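Local coordinates for carbohydrate oxidase (PDB 3RJA), which oxidises the C1 hydroxyl of mono-, oligo- and polysaccharides to the lactone with its FAD cofactor, passing the electrons to oxygen to give hydrogen peroxide, at residues A[231-236]-A[382-387]; A[324-329]-A[411-416]; A[237-242]-A[328-333]; A[149-154]-A[357-362]. All blocks are in the same frame, centred on the assembly; numbering follows the deposited sequence. Where two conformers were deposited one is given.

Interaction 1 (A[231-236]-A[382-387]); sequences EAVEDY and KLWLIQ. With ZN (zinc ion), chain F; ABL ((2R,3R,4R,5R)-4,5-dihydroxy-2-(hydroxymethyl)-6-oxopiperidin-3-yl beta-D-glucopyranoside), chain G.
A classic beta bulge, Leu383 and Trp384 facing Leu326, begins strand 384-392 and meets Val233 and Glu234 of helix 223-239, which packs on the eight-stranded antiparallel sheet. The polar link is Trp384 NE1 to Glu234 OE1, 2.8 Å long with an N-H...O angle of 162°. The oxygen lies in the indole plane, whereas the N-H comes in from above the carboxylate plane, the two planes being 64° apart. Glu234 reaches the ring by an extended chain, CG anti to the backbone N (chi1 177°), and its CB rests 3.8 Å from Trp384 CZ2. At the far rim Val233 CG1 touches Trp384 CH2 at 3.8 Å. Leu383 CD2 lies over one indole face, offset toward the rim. On the outer side of the helix Glu231 OE2 and Asp235 OD2 bind a zinc ion at 1.9 and 2.0 Å, and at the other end of the strand segment Gln387 NE2 gives a weak hydrogen bond to O1A of the bound lactam. Replacing Trp384 with a phenylalanine would probably leave Glu234 OE1 without its indole donor and open a gap beside Val233. Glu234 OE1 also accepts from Ile329 N, and OE2 has a hydrogen bond with Ser328 OG and a salt bridge with Arg238 NH2, so this buried carboxylate is surrounded by donors that probably stabilise its negative charge.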
loop_
_atom_site.group_PDB
_atom_site.type_symbol
_atom_site.label_atom_id
_atom_site.label_comp_id
_atom_site.label_asym_id
_atom_site.label_seq_id
_atom_site.Cartn_x
_atom_site.Cartn_y
_atom_site.Cartn_z
ATOM N N GLU A 231 -13.776 -21.297 1.474
ATOM C CA GLU A 231 -13.144 -22.410 0.727
ATOM C C GLU A 231 -13.493 -22.236 -0.755
ATOM O O GLU A 231 -12.629 -22.335 -1.629
ATOM C CB GLU A 231 -13.625 -23.801 1.245
ATOM C CG GLU A 231 -13.526 -24.965 0.167
ATOM C CD GLU A 231 -12.121 -25.604 0.156
ATOM O OE1 GLU A 231 -11.374 -25.397 1.141
ATOM O OE2 GLU A 231 -11.754 -26.301 -0.817
ATOM N N ALA A 232 -14.764 -21.968 -1.040
ATOM C CA ALA A 232 -15.223 -21.859 -2.430
ATOM C C ALA A 232 -14.545 -20.692 -3.156
ATOM O O ALA A 232 -14.199 -20.783 -4.331
ATOM C CB ALA A 232 -16.777 -21.715 -2.482
ATOM N N VAL A 233 -14.339 -19.591 -2.448
ATOM C CA VAL A 233 -13.703 -18.426 -3.076
ATOM C C VAL A 233 -12.234 -18.747 -3.352
ATOM O O VAL A 233 -11.723 -18.387 -4.408
ATOM C CB VAL A 233 -13.867 -17.146 -2.239
ATOM C CG1 VAL A 233 -13.115 -15.949 -2.901
ATOM C CG2 VAL A 233 -15.379 -16.820 -2.033
ATOM N N GLU A 234 -11.566 -19.478 -2.451
ATOM C CA GLU A 234 -10.162 -19.782 -2.707
ATOM C C GLU A 234 -10.018 -20.662 -3.941
ATOM O O GLU A 234 -9.079 -20.453 -4.746
ATOM C CB GLU A 234 -9.426 -20.401 -1.518
ATOM C CG GLU A 234 -7.970 -20.761 -1.922
ATOM C CD GLU A 234 -7.059 -21.105 -0.754
ATOM O OE1 GLU A 234 -7.202 -20.452 0.323
ATOM O OE2 GLU A 234 -6.181 -22.021 -0.910
ATOM N N ASP A 235 -10.951 -21.613 -4.106
ATOM C CA ASP A 235 -10.937 -22.513 -5.268
ATOM C C ASP A 235 -11.032 -21.721 -6.560
ATOM O O ASP A 235 -10.259 -21.940 -7.510
ATOM C CB ASP A 235 -12.117 -23.526 -5.240
ATOM C CG ASP A 235 -11.981 -24.569 -4.142
ATOM O OD1 ASP A 235 -10.854 -24.817 -3.674
ATOM O OD2 ASP A 235 -13.015 -25.161 -3.754
ATOM N N TYR A 236 -12.031 -20.844 -6.606
ATOM C CA TYR A 236 -12.288 -20.038 -7.785
ATOM C C TYR A 236 -11.058 -19.152 -8.049
ATOM O O TYR A 236 -10.583 -19.039 -9.188
ATOM C CB TYR A 236 -13.564 -19.206 -7.576
ATOM C CG TYR A 236 -13.876 -18.267 -8.719
ATOM C CD1 TYR A 236 -14.473 -18.736 -9.910
ATOM C CD2 TYR A 236 -13.619 -16.899 -8.606
ATOM C CE1 TYR A 236 -14.776 -17.851 -10.968
ATOM C CE2 TYR A 236 -13.940 -16.012 -9.636
ATOM C CZ TYR A 236 -14.513 -16.487 -10.813
ATOM O OH TYR A 236 -14.780 -15.596 -11.837
ATOM N N LYS A 382 1.908 -15.759 -2.969
ATOM C CA LYS A 382 0.781 -15.663 -2.007
ATOM C C LYS A 382 -0.519 -15.378 -2.727
ATOM O O LYS A 382 -0.615 -14.411 -3.490
ATOM C CB LYS A 382 1.013 -14.579 -0.940
ATOM C CG LYS A 382 2.406 -14.618 -0.248
ATOM C CD LYS A 382 2.709 -16.012 0.388
ATOM C CE LYS A 382 3.816 -15.971 1.446
ATOM N NZ LYS A 382 5.147 -15.702 0.851
ATOM N N LEU A 383 -1.520 -16.212 -2.465
ATOM C CA LEU A 383 -2.822 -16.085 -3.068
ATOM C C LEU A 383 -3.629 -14.974 -2.403
ATOM O O LEU A 383 -4.288 -14.169 -3.097
ATOM C CB LEU A 383 -3.600 -17.438 -3.002
ATOM C CG LEU A 383 -4.916 -17.427 -3.789
ATOM C CD1 LEU A 383 -5.180 -18.755 -4.494
ATOM C CD2 LEU A 383 -6.111 -17.043 -2.917
ATOM N N TRP A 384 -3.608 -14.955 -1.068
ATOM C CA TRP A 384 -4.381 -13.981 -0.288
ATOM C C TRP A 384 -3.523 -12.823 0.231
ATOM O O TRP A 384 -2.449 -13.040 0.792
ATOM C CB TRP A 384 -4.961 -14.669 0.962
ATOM C CG TRP A 384 -6.050 -15.684 0.678
ATOM C CD1 TRP A 384 -5.972 -17.052 0.835
ATOM C CD2 TRP A 384 -7.379 -15.409 0.229
ATOM N NE1 TRP A 384 -7.171 -17.642 0.503
ATOM C CE2 TRP A 384 -8.057 -16.658 0.127
ATOM C CE3 TRP A 384 -8.063 -14.234 -0.119
ATOM C CZ2 TRP A 384 -9.385 -16.759 -0.307
ATOM C CZ3 TRP A 384 -9.395 -14.336 -0.543
ATOM C CH2 TRP A 384 -10.036 -15.594 -0.640
ATOM N N LEU A 385 -4.026 -11.611 0.087
ATOM C CA LEU A 385 -3.516 -10.432 0.786
ATOM C C LEU A 385 -4.650 -10.002 1.748
ATOM O O LEU A 385 -5.782 -9.771 1.320
ATOM C CB LEU A 385 -3.180 -9.294 -0.200
ATOM C CG LEU A 385 -3.100 -7.861 0.376
ATOM C CD1 LEU A 385 -2.004 -7.713 1.409
ATOM C CD2 LEU A 385 -2.891 -6.834 -0.691
ATOM N N ILE A 386 -4.341 -9.896 3.034
ATOM C CA ILE A 386 -5.388 -9.731 4.032
ATOM C C ILE A 386 -5.091 -8.506 4.859
ATOM O O ILE A 386 -3.978 -8.357 5.374
ATOM C CB ILE A 386 -5.495 -10.987 4.953
ATOM C CG1 ILE A 386 -5.816 -12.238 4.109
ATOM C CG2 ILE A 386 -6.521 -10.773 6.090
ATOM C CD1 ILE A 386 -5.750 -13.577 4.916
ATOM N N GLN A 387 -6.087 -7.635 4.970
ATOM C CA GLN A 387 -6.013 -6.472 5.835
ATOM C C GLN A 387 -6.988 -6.601 7.010
ATOM O O GLN A 387 -8.156 -6.999 6.824
ATOM C CB GLN A 387 -6.278 -5.170 5.052
ATOM C CG GLN A 387 -6.140 -3.926 5.972
ATOM C CD GLN A 387 -6.136 -2.595 5.248
ATOM O OE1 GLN A 387 -5.614 -1.603 5.775
ATOM N NE2 GLN A 387 -6.761 -2.544 4.050
HETATM ZN ZN ZN F . -12.684 -26.665 -2.483
HETATM C C1A ABL G . -7.012 0.214 2.446
HETATM O O1A ABL G . -5.937 -0.301 2.059
HETATM C C2A ABL G . -8.362 -0.223 1.841
HETATM O O2A ABL G . -8.134 -0.544 0.469
HETATM C C3A ABL G . -9.474 0.847 1.974
HETATM O O3A ABL G . -10.729 0.186 1.672
HETATM C C4A ABL G . -9.529 1.342 3.407
HETATM O O1 ABL G . -10.589 2.314 3.597
HETATM C C5A ABL G . -8.164 2.025 3.766
HETATM N N5 ABL G . -7.009 1.155 3.420
HETATM C C6A ABL G . -8.029 2.326 5.281
HETATM O O6A ABL G . -7.149 3.429 5.569
HETATM C C1 ABL G . -11.857 1.885 4.171
HETATM C C2 ABL G . -12.572 3.078 4.852
HETATM O O2 ABL G . -11.713 3.602 5.872
HETATM C C3 ABL G . -13.916 2.606 5.422
HETATM O O3 ABL G . -14.625 3.677 6.043
HETATM C C4 ABL G . -14.743 1.934 4.279
HETATM O O4 ABL G . -16.012 1.484 4.731
HETATM C C5 ABL G . -13.952 0.762 3.686
HETATM O O5 ABL G . -12.688 1.273 3.196
HETATM C C6 ABL G . -14.725 0.025 2.586
HETATM O O6 ABL G . -15.180 0.845 1.558
#

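Interaction 2 (A[324-329]-A[411-416]); sequences LTLKSI and NSVTKA
Leu324 and Val413 make the main apolar contact between the end of strand 318-326 and the C-terminal part of helix 403-414. Their side chains slide past each other in opposite directions, which brings Leu324 CD1 to 3.7 Å from Val413 CB and 3.8 Å from Val413 CG1. Leu326, two residues along the same face of the strand, meets Val413 tip to tip, its CD2 lying 3.9 Å from Val413 CG1. That methyl touches both leucines; a chi1 of 173° sends it out toward them, anti to the main-chain nitrogen. The second branch of Leu324 has a partner of its own, CD2 lying 3.7 Å from Thr414 CG2.

No hydrogen bond crosses the contact, and the hydroxyls of Thr414 and Ser412 look to their own helix. Thr414 turns its methyl to the leucine while OG1 makes a weak hydrogen bond to Val410 O, one turn back. Ser412 OG is hydrogen-bonded to Trp409 O.

The contact is plain packing of a helix on the sheet. Trp422 of the edge strand 422-423 touches Leu324, Leu326 and Thr414, Phe337 of helix 332-345 lies against Val413, and strand 384-392 continues the sheet beyond the leucines through Phe388 and Ile386.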
loop_
_atom_site.group_PDB
_atom_site.type_symbol
_atom_site.label_atom_id
_atom_site.label_comp_id
_atom_site.label_asym_id
_atom_site.label_seq_id
_atom_site.Cartn_x
_atom_site.Cartn_y
_atom_site.Cartn_z
ATOM N N LEU A 324 -1.679 -9.986 6.599
ATOM C CA LEU A 324 -1.158 -11.315 6.290
ATOM C C LEU A 324 -1.170 -11.486 4.796
ATOM O O LEU A 324 -2.096 -11.006 4.113
ATOM C CB LEU A 324 -2.026 -12.419 6.908
ATOM C CG LEU A 324 -1.842 -12.662 8.415
ATOM C CD1 LEU A 324 -2.867 -13.694 8.931
ATOM C CD2 LEU A 324 -0.385 -13.089 8.735
ATOM N N THR A 325 -0.145 -12.174 4.292
ATOM C CA THR A 325 -0.166 -12.677 2.937
ATOM C C THR A 325 -0.061 -14.216 3.101
ATOM O O THR A 325 0.751 -14.693 3.862
ATOM C CB THR A 325 0.974 -12.059 2.062
ATOM O OG1 THR A 325 2.274 -12.426 2.584
ATOM C CG2 THR A 325 0.876 -10.496 2.028
ATOM N N LEU A 326 -0.902 -14.983 2.412
ATOM C CA LEU A 326 -0.903 -16.443 2.612
ATOM C C LEU A 326 -0.853 -17.185 1.312
ATOM O O LEU A 326 -1.524 -16.786 0.353
ATOM C CB LEU A 326 -2.169 -16.900 3.340
ATOM C CG LEU A 326 -2.661 -16.130 4.572
ATOM C CD1 LEU A 326 -4.092 -16.641 4.913
ATOM C CD2 LEU A 326 -1.691 -16.288 5.766
ATOM N N LYS A 327 -0.091 -18.291 1.293
ATOM C CA LYS A 327 -0.168 -19.215 0.164
ATOM C C LYS A 327 -1.582 -19.764 0.034
ATOM O O LYS A 327 -2.096 -19.900 -1.067
ATOM C CB LYS A 327 0.827 -20.379 0.316
ATOM C CG LYS A 327 2.257 -19.907 0.341
ATOM C CD LYS A 327 3.257 -21.063 0.170
ATOM C CE LYS A 327 4.653 -20.495 0.131
ATOM N NZ LYS A 327 5.669 -21.516 0.582
ATOM N N SER A 328 -2.191 -20.084 1.164
ATOM C CA SER A 328 -3.533 -20.664 1.197
ATOM C C SER A 328 -4.132 -20.418 2.539
ATOM O O SER A 328 -3.421 -20.473 3.553
ATOM C CB SER A 328 -3.481 -22.188 1.023
ATOM O OG SER A 328 -4.807 -22.725 1.101
ATOM N N ILE A 329 -5.443 -20.232 2.596
ATOM C CA ILE A 329 -6.060 -20.143 3.933
ATOM C C ILE A 329 -6.658 -21.504 4.391
ATOM O O ILE A 329 -7.126 -21.650 5.527
ATOM C CB ILE A 329 -7.115 -18.996 4.014
ATOM C CG1 ILE A 329 -7.289 -18.529 5.477
ATOM C CG2 ILE A 329 -8.420 -19.429 3.348
ATOM C CD1 ILE A 329 -8.186 -17.288 5.667
ATOM N N ASN A 411 -3.054 -14.160 14.954
ATOM C CA ASN A 411 -2.497 -15.339 15.610
ATOM C C ASN A 411 -3.360 -16.570 15.307
ATOM O O ASN A 411 -2.836 -17.677 15.111
ATOM C CB ASN A 411 -2.376 -15.111 17.124
ATOM C CG ASN A 411 -2.183 -16.412 17.897
ATOM O OD1 ASN A 411 -1.076 -16.962 17.941
ATOM N ND2 ASN A 411 -3.271 -16.917 18.507
ATOM N N SER A 412 -4.678 -16.362 15.240
ATOM C CA SER A 412 -5.591 -17.461 14.892
ATOM C C SER A 412 -5.171 -18.132 13.582
ATOM O O SER A 412 -5.277 -19.350 13.469
ATOM C CB SER A 412 -7.065 -17.018 14.860
ATOM O OG SER A 412 -7.442 -16.534 13.582
ATOM N N VAL A 413 -4.673 -17.349 12.610
ATOM C CA VAL A 413 -4.233 -17.909 11.328
ATOM C C VAL A 413 -2.802 -18.448 11.402
ATOM O O VAL A 413 -2.533 -19.563 10.941
ATOM C CB VAL A 413 -4.379 -16.883 10.142
ATOM C CG1 VAL A 413 -3.757 -17.417 8.843
ATOM C CG2 VAL A 413 -5.818 -16.531 9.901
ATOM N N THR A 414 -1.886 -17.683 12.003
ATOM C CA THR A 414 -0.454 -18.028 11.934
ATOM C C THR A 414 -0.095 -19.254 12.750
ATOM O O THR A 414 0.805 -20.031 12.354
ATOM C CB THR A 414 0.507 -16.848 12.279
ATOM O OG1 THR A 414 0.297 -16.388 13.618
ATOM C CG2 THR A 414 0.318 -15.677 11.299
ATOM N N LYS A 415 -0.792 -19.436 13.876
ATOM C CA LYS A 415 -0.553 -20.614 14.680
ATOM C C LYS A 415 -0.837 -21.877 13.849
ATOM O O LYS A 415 -0.271 -22.921 14.131
ATOM C CB LYS A 415 -1.353 -20.587 15.992
ATOM C CG LYS A 415 -2.851 -20.907 15.863
ATOM C CD LYS A 415 -3.534 -20.795 17.215
ATOM C CE LYS A 415 -4.924 -21.421 17.147
ATOM N NZ LYS A 415 -5.802 -21.088 18.322
ATOM N N ALA A 416 -1.658 -21.763 12.792
ATOM C CA ALA A 416 -2.028 -22.947 11.987
ATOM C C ALA A 416 -1.098 -23.224 10.805
ATOM O O ALA A 416 -1.307 -24.181 10.049
ATOM C CB ALA A 416 -3.441 -22.840 11.511
#

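Interaction 3 (A[237-242]-A[328-333])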
loop_
_atom_site.group_PDB
_atom_site.type_symbol
_atom_site.label_atom_id
_atom_site.label_comp_id
_atom_site.label_asym_id
_atom_site.label_seq_id
_atom_site.Cartn_x
_atom_site.Cartn_y
_atom_site.Cartn_z
ATOM N N ALA A 237 -10.522 -18.557 -6.987
ATOM C CA ALA A 237 -9.337 -17.703 -7.113
ATOM C C ALA A 237 -8.160 -18.515 -7.687
ATOM O O ALA A 237 -7.521 -18.108 -8.674
ATOM C CB ALA A 237 -8.971 -17.089 -5.749
ATOM N N ARG A 238 -7.893 -19.678 -7.096
ATOM C CA ARG A 238 -6.676 -20.396 -7.446
ATOM C C ARG A 238 -6.730 -20.923 -8.873
ATOM O O ARG A 238 -5.781 -20.757 -9.633
ATOM C CB ARG A 238 -6.401 -21.531 -6.460
ATOM C CG ARG A 238 -5.110 -22.278 -6.740
ATOM C CD ARG A 238 -4.832 -23.312 -5.665
ATOM N NE ARG A 238 -4.826 -22.785 -4.296
ATOM C CZ ARG A 238 -3.858 -22.008 -3.786
ATOM N NH1 ARG A 238 -2.832 -21.624 -4.533
ATOM N NH2 ARG A 238 -3.913 -21.609 -2.526
ATOM N N TRP A 239 -7.869 -21.486 -9.255
ATOM C CA TRP A 239 -7.941 -22.269 -10.485
ATOM C C TRP A 239 -8.775 -21.756 -11.652
ATOM O O TRP A 239 -8.612 -22.258 -12.759
ATOM C CB TRP A 239 -8.414 -23.679 -10.131
ATOM C CG TRP A 239 -7.397 -24.473 -9.334
ATOM C CD1 TRP A 239 -6.118 -24.815 -9.723
ATOM C CD2 TRP A 239 -7.597 -25.057 -8.038
ATOM N NE1 TRP A 239 -5.512 -25.587 -8.733
ATOM C CE2 TRP A 239 -6.402 -25.747 -7.694
ATOM C CE3 TRP A 239 -8.679 -25.071 -7.132
ATOM C CZ2 TRP A 239 -6.253 -26.431 -6.469
ATOM C CZ3 TRP A 239 -8.535 -25.763 -5.915
ATOM C CH2 TRP A 239 -7.323 -26.433 -5.599
ATOM N N VAL A 240 -9.676 -20.794 -11.411
ATOM C CA VAL A 240 -10.716 -20.442 -12.384
ATOM C C VAL A 240 -10.758 -18.963 -12.762
ATOM O O VAL A 240 -10.873 -18.631 -13.951
ATOM C CB VAL A 240 -12.136 -20.847 -11.867
ATOM C CG1 VAL A 240 -13.232 -20.605 -12.959
ATOM C CG2 VAL A 240 -12.157 -22.320 -11.406
ATOM N N ALA A 241 -10.728 -18.078 -11.755
ATOM C CA ALA A 241 -10.908 -16.637 -11.971
ATOM C C ALA A 241 -10.118 -16.092 -13.188
ATOM O O ALA A 241 -8.873 -16.106 -13.205
ATOM C CB ALA A 241 -10.558 -15.841 -10.691
ATOM N N PRO A 242 -10.840 -15.635 -14.232
ATOM C CA PRO A 242 -10.149 -15.057 -15.373
ATOM C C PRO A 242 -9.378 -13.810 -14.948
ATOM O O PRO A 242 -9.670 -13.223 -13.915
ATOM C CB PRO A 242 -11.292 -14.694 -16.331
ATOM C CG PRO A 242 -12.381 -15.670 -15.958
ATOM C CD PRO A 242 -12.286 -15.741 -14.465
ATOM N N SER A 328 -2.191 -20.084 1.164
ATOM C CA SER A 328 -3.533 -20.664 1.197
ATOM C C SER A 328 -4.132 -20.418 2.539
ATOM O O SER A 328 -3.421 -20.473 3.553
ATOM C CB SER A 328 -3.481 -22.188 1.023
ATOM O OG SER A 328 -4.807 -22.725 1.101
ATOM N N ILE A 329 -5.443 -20.232 2.596
ATOM C CA ILE A 329 -6.060 -20.143 3.933
ATOM C C ILE A 329 -6.658 -21.504 4.391
ATOM O O ILE A 329 -7.126 -21.650 5.527
ATOM C CB ILE A 329 -7.115 -18.996 4.014
ATOM C CG1 ILE A 329 -7.289 -18.529 5.477
ATOM C CG2 ILE A 329 -8.420 -19.429 3.348
ATOM C CD1 ILE A 329 -8.186 -17.288 5.667
ATOM N N LYS A 330 -6.659 -22.484 3.494
ATOM C CA LYS A 330 -7.290 -23.800 3.780
ATOM C C LYS A 330 -6.744 -24.486 5.048
ATOM O O LYS A 330 -5.572 -24.336 5.414
ATOM C CB LYS A 330 -7.197 -24.739 2.562
ATOM C CG LYS A 330 -8.016 -24.262 1.373
ATOM C CD LYS A 330 -7.783 -25.152 0.155
ATOM C CE LYS A 330 -8.631 -24.680 -1.013
ATOM N NZ LYS A 330 -8.466 -25.549 -2.206
ATOM N N GLY A 331 -7.611 -25.220 5.726
ATOM C CA GLY A 331 -7.182 -26.095 6.817
ATOM C C GLY A 331 -7.559 -25.519 8.164
ATOM O O GLY A 331 -8.629 -24.923 8.340
ATOM N N ASP A 332 -6.667 -25.677 9.124
ATOM C CA ASP A 332 -6.928 -25.119 10.433
ATOM C C ASP A 332 -6.930 -23.592 10.438
ATOM O O ASP A 332 -7.601 -22.997 11.281
ATOM C CB ASP A 332 -5.957 -25.685 11.457
ATOM C CG ASP A 332 -6.325 -27.097 11.873
ATOM O OD1 ASP A 332 -7.501 -27.489 11.692
ATOM O OD2 ASP A 332 -5.440 -27.815 12.371
ATOM N N ALA A 333 -6.218 -22.978 9.489
ATOM C CA ALA A 333 -6.150 -21.511 9.374
ATOM C C ALA A 333 -7.540 -20.890 9.209
ATOM O O ALA A 333 -7.941 -20.009 9.978
ATOM C CB ALA A 333 -5.218 -21.087 8.227
HETATM O O HOH W 1 -5.784 -25.169 -2.660
#
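Van der Waals contact comes first: Arg238 NH2 lies 3.6 Å from Ser328 CB, with Ser328 CA at the edge of the guanidinium plane. The arginine chain runs extended through chi2 and then bends at chi3 (-54°), which turns the guanidinium toward the serine. Besides its salt bridge to Glu234, NH2 is hydrogen-bonded to Lys327 O. Further out, Lys330 NZ sits 3.7 Å from both CH2 and CZ3 of Trp239, at the end of a fully extended chain, and makes a salt bridge with Asp235.

The contact joins the last turn of helix 223-239 to the loop that leads from strand 318-326 into helix 332-345, Gly331 taking the N-cap position of the latter helix. Ser328, a partner of Glu234 as well, shapes this loop through an ST turn, its OG accepting from Lys330 N at 3.0 Å. With an alanine here, Lys330 N would probably lose its side-chain acceptor and Glu234 one of its partners, and the turn would be less firmly set.

Water supplies the polar bridge. One molecule accepts from Lys330 NZ at 2.7 Å and, weakly, from Arg238 NE at 3.0 Å. The two like-charged nitrogens, Arg238 NE and Lys330 NZ, stay 5.0 Å apart on either side of it.

Interaction 4 (A[149-154]-A[357-362])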
loop_
_atom_site.group_PDB
_atom_site.type_symbol
_atom_site.label_atom_id
_atom_site.label_comp_id
_atom_site.label_asym_id
_atom_site.label_seq_id
_atom_site.Cartn_x
_atom_site.Cartn_y
_atom_site.Cartn_z
ATOM N N SER A 149 -7.616 -3.131 -10.138
ATOM C CA SER A 149 -7.114 -3.541 -11.455
ATOM C C SER A 149 -5.919 -4.500 -11.335
ATOM O O SER A 149 -5.340 -4.895 -12.354
ATOM C CB SER A 149 -6.714 -2.323 -12.305
ATOM O OG SER A 149 -7.837 -1.494 -12.560
ATOM N N SER A 150 -5.547 -4.892 -10.116
ATOM C CA SER A 150 -4.329 -5.697 -9.950
ATOM C C SER A 150 -4.424 -7.098 -10.548
ATOM O O SER A 150 -3.429 -7.595 -11.051
ATOM C CB SER A 150 -3.892 -5.801 -8.494
ATOM O OG SER A 150 -3.438 -4.561 -8.011
ATOM N N HIS A 151 -5.596 -7.734 -10.512
ATOM C CA HIS A 151 -5.687 -9.101 -11.067
ATOM C C HIS A 151 -5.439 -9.017 -12.593
ATOM O O HIS A 151 -4.776 -9.874 -13.198
ATOM C CB HIS A 151 -7.043 -9.700 -10.738
ATOM C CG HIS A 151 -7.117 -11.199 -10.848
ATOM N ND1 HIS A 151 -7.542 -11.841 -12.000
ATOM C CD2 HIS A 151 -6.931 -12.173 -9.920
ATOM C CE1 HIS A 151 -7.547 -13.149 -11.793
ATOM N NE2 HIS A 151 -7.188 -13.379 -10.538
ATOM N N MET A 152 -6.001 -7.969 -13.190
ATOM C CA MET A 152 -5.882 -7.703 -14.612
ATOM C C MET A 152 -4.516 -7.133 -15.043
ATOM O O MET A 152 -4.003 -7.493 -16.095
ATOM C CB MET A 152 -6.986 -6.703 -15.015
ATOM C CG MET A 152 -6.939 -6.294 -16.474
ATOM S SD MET A 152 -7.541 -7.628 -17.533
ATOM C CE MET A 152 -7.362 -6.861 -19.165
ATOM N N HIS A 153 -3.945 -6.221 -14.254
ATOM C CA HIS A 153 -2.792 -5.426 -14.734
ATOM C C HIS A 153 -1.610 -5.368 -13.771
ATOM O O HIS A 153 -0.644 -4.675 -14.046
ATOM C CB HIS A 153 -3.224 -3.976 -15.031
ATOM C CG HIS A 153 -3.938 -3.795 -16.337
ATOM N ND1 HIS A 153 -3.407 -4.196 -17.546
ATOM C CD2 HIS A 153 -5.126 -3.210 -16.625
ATOM C CE1 HIS A 153 -4.256 -3.910 -18.516
ATOM N NE2 HIS A 153 -5.306 -3.313 -17.981
ATOM N N GLY A 154 -1.700 -6.034 -12.631
ATOM C CA GLY A 154 -0.556 -6.126 -11.714
ATOM C C GLY A 154 -0.479 -5.006 -10.682
ATOM O O GLY A 154 -1.399 -4.183 -10.567
ATOM N N LEU A 357 -10.234 -9.644 2.457
ATOM C CA LEU A 357 -9.518 -10.765 1.882
ATOM C C LEU A 357 -9.419 -10.548 0.367
ATOM O O LEU A 357 -10.358 -10.883 -0.391
ATOM C CB LEU A 357 -10.213 -12.081 2.212
ATOM C CG LEU A 357 -10.671 -12.386 3.660
ATOM C CD1 LEU A 357 -11.285 -13.801 3.777
ATOM C CD2 LEU A 357 -9.589 -12.246 4.700
ATOM N N ASP A 358 -8.277 -9.973 -0.032
ATOM C CA ASP A 358 -8.024 -9.634 -1.431
ATOM C C ASP A 358 -7.468 -10.810 -2.223
ATOM O O ASP A 358 -6.540 -11.475 -1.792
ATOM C CB ASP A 358 -7.096 -8.422 -1.544
ATOM C CG ASP A 358 -7.824 -7.128 -1.254
ATOM O OD1 ASP A 358 -8.062 -6.856 -0.061
ATOM O OD2 ASP A 358 -8.208 -6.411 -2.213
ATOM N N VAL A 359 -8.062 -11.048 -3.392
ATOM C CA VAL A 359 -7.587 -12.071 -4.309
ATOM C C VAL A 359 -6.353 -11.543 -5.064
ATOM O O VAL A 359 -6.447 -10.884 -6.116
ATOM C CB VAL A 359 -8.740 -12.566 -5.208
ATOM C CG1 VAL A 359 -8.245 -13.498 -6.297
ATOM C CG2 VAL A 359 -9.812 -13.270 -4.333
ATOM N N HIS A 360 -5.193 -11.870 -4.514
ATOM C CA HIS A 360 -3.891 -11.288 -4.879
ATOM C C HIS A 360 -3.204 -12.191 -5.894
ATOM O O HIS A 360 -2.775 -11.740 -6.944
ATOM C CB HIS A 360 -3.084 -11.135 -3.560
ATOM C CG HIS A 360 -1.650 -10.716 -3.710
ATOM N ND1 HIS A 360 -0.618 -11.626 -3.860
ATOM C CD2 HIS A 360 -1.063 -9.502 -3.614
ATOM C CE1 HIS A 360 0.536 -10.983 -3.916
ATOM N NE2 HIS A 360 0.298 -9.696 -3.745
ATOM N N GLY A 361 -3.137 -13.485 -5.595
ATOM C CA GLY A 361 -2.528 -14.443 -6.493
ATOM C C GLY A 361 -3.565 -15.276 -7.225
ATOM O O GLY A 361 -4.714 -14.832 -7.425
ATOM N N GLY A 362 -3.168 -16.488 -7.626
ATOM C CA GLY A 362 -4.053 -17.346 -8.391
ATOM C C GLY A 362 -3.564 -17.457 -9.823
ATOM O O GLY A 362 -2.824 -16.594 -10.312
HETATM O O HOH W 2 -7.066 -15.318 -8.854
#
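Helix 150-153 comes up to the end of strand 352-359 with the CA atoms of His151 and His360 6.8 Å apart, no backbone hydrogen bond joining the two segments. The helix lies in the FAD-binding domain and the strand in the eight-stranded antiparallel sheet that supplies several residues of the sugar pocket, so the contact belongs to the packing between these two parts of the fold. Within the short helix, His153 N bonds to Ser149 O and Gly154 N to Ser150 O.

His151 carries the contact. Its chi1 of -161° holds CG roughly anti to the amide nitrogen, and the imidazole swings across to the strand and crosses Val359 obliquely. The ring edge does the touching: CD2 is 4.0 Å from Val359 O, which lies near the ring plane, and 4.1 Å from Val359 CG1. ND1 is hydrogen-bonded to Arg243 O, which helps set the turn of the ring. Phe247 and Trp384 pack on Val359 from the neighbouring strands.

Beyond the ring, a water completes the junction: lying in the imidazole plane, it is 2.6 Å from His151 NE2 and 2.8 Å from Gly361 O, bridging the two.

How the interactions relate
Interactions 1, 2 and 4 are buried and all reach the eight-stranded sheet, through the neighbouring strands 352-359, 384-392 and 318-326; interaction 3 lies at the surface. Helix 223-239 serves both interaction 1 and interaction 3, whose centres are about 5 Å apart, and interactions 2 and 3 share Ser328 and Ile329. Chemistry follows place: interaction 2 is wholly apolar between its segments, interaction 1 adds a direct indole-carboxylate bond, and interactions 3 and 4 add bridging waters to direct van der Waals contacts, among charged groups at the surface and beside a histidine in the interior. Glu234 links interaction 1 to its neighbours through Ser328, while His360 and Lys382 tie interaction 4 to interaction 1.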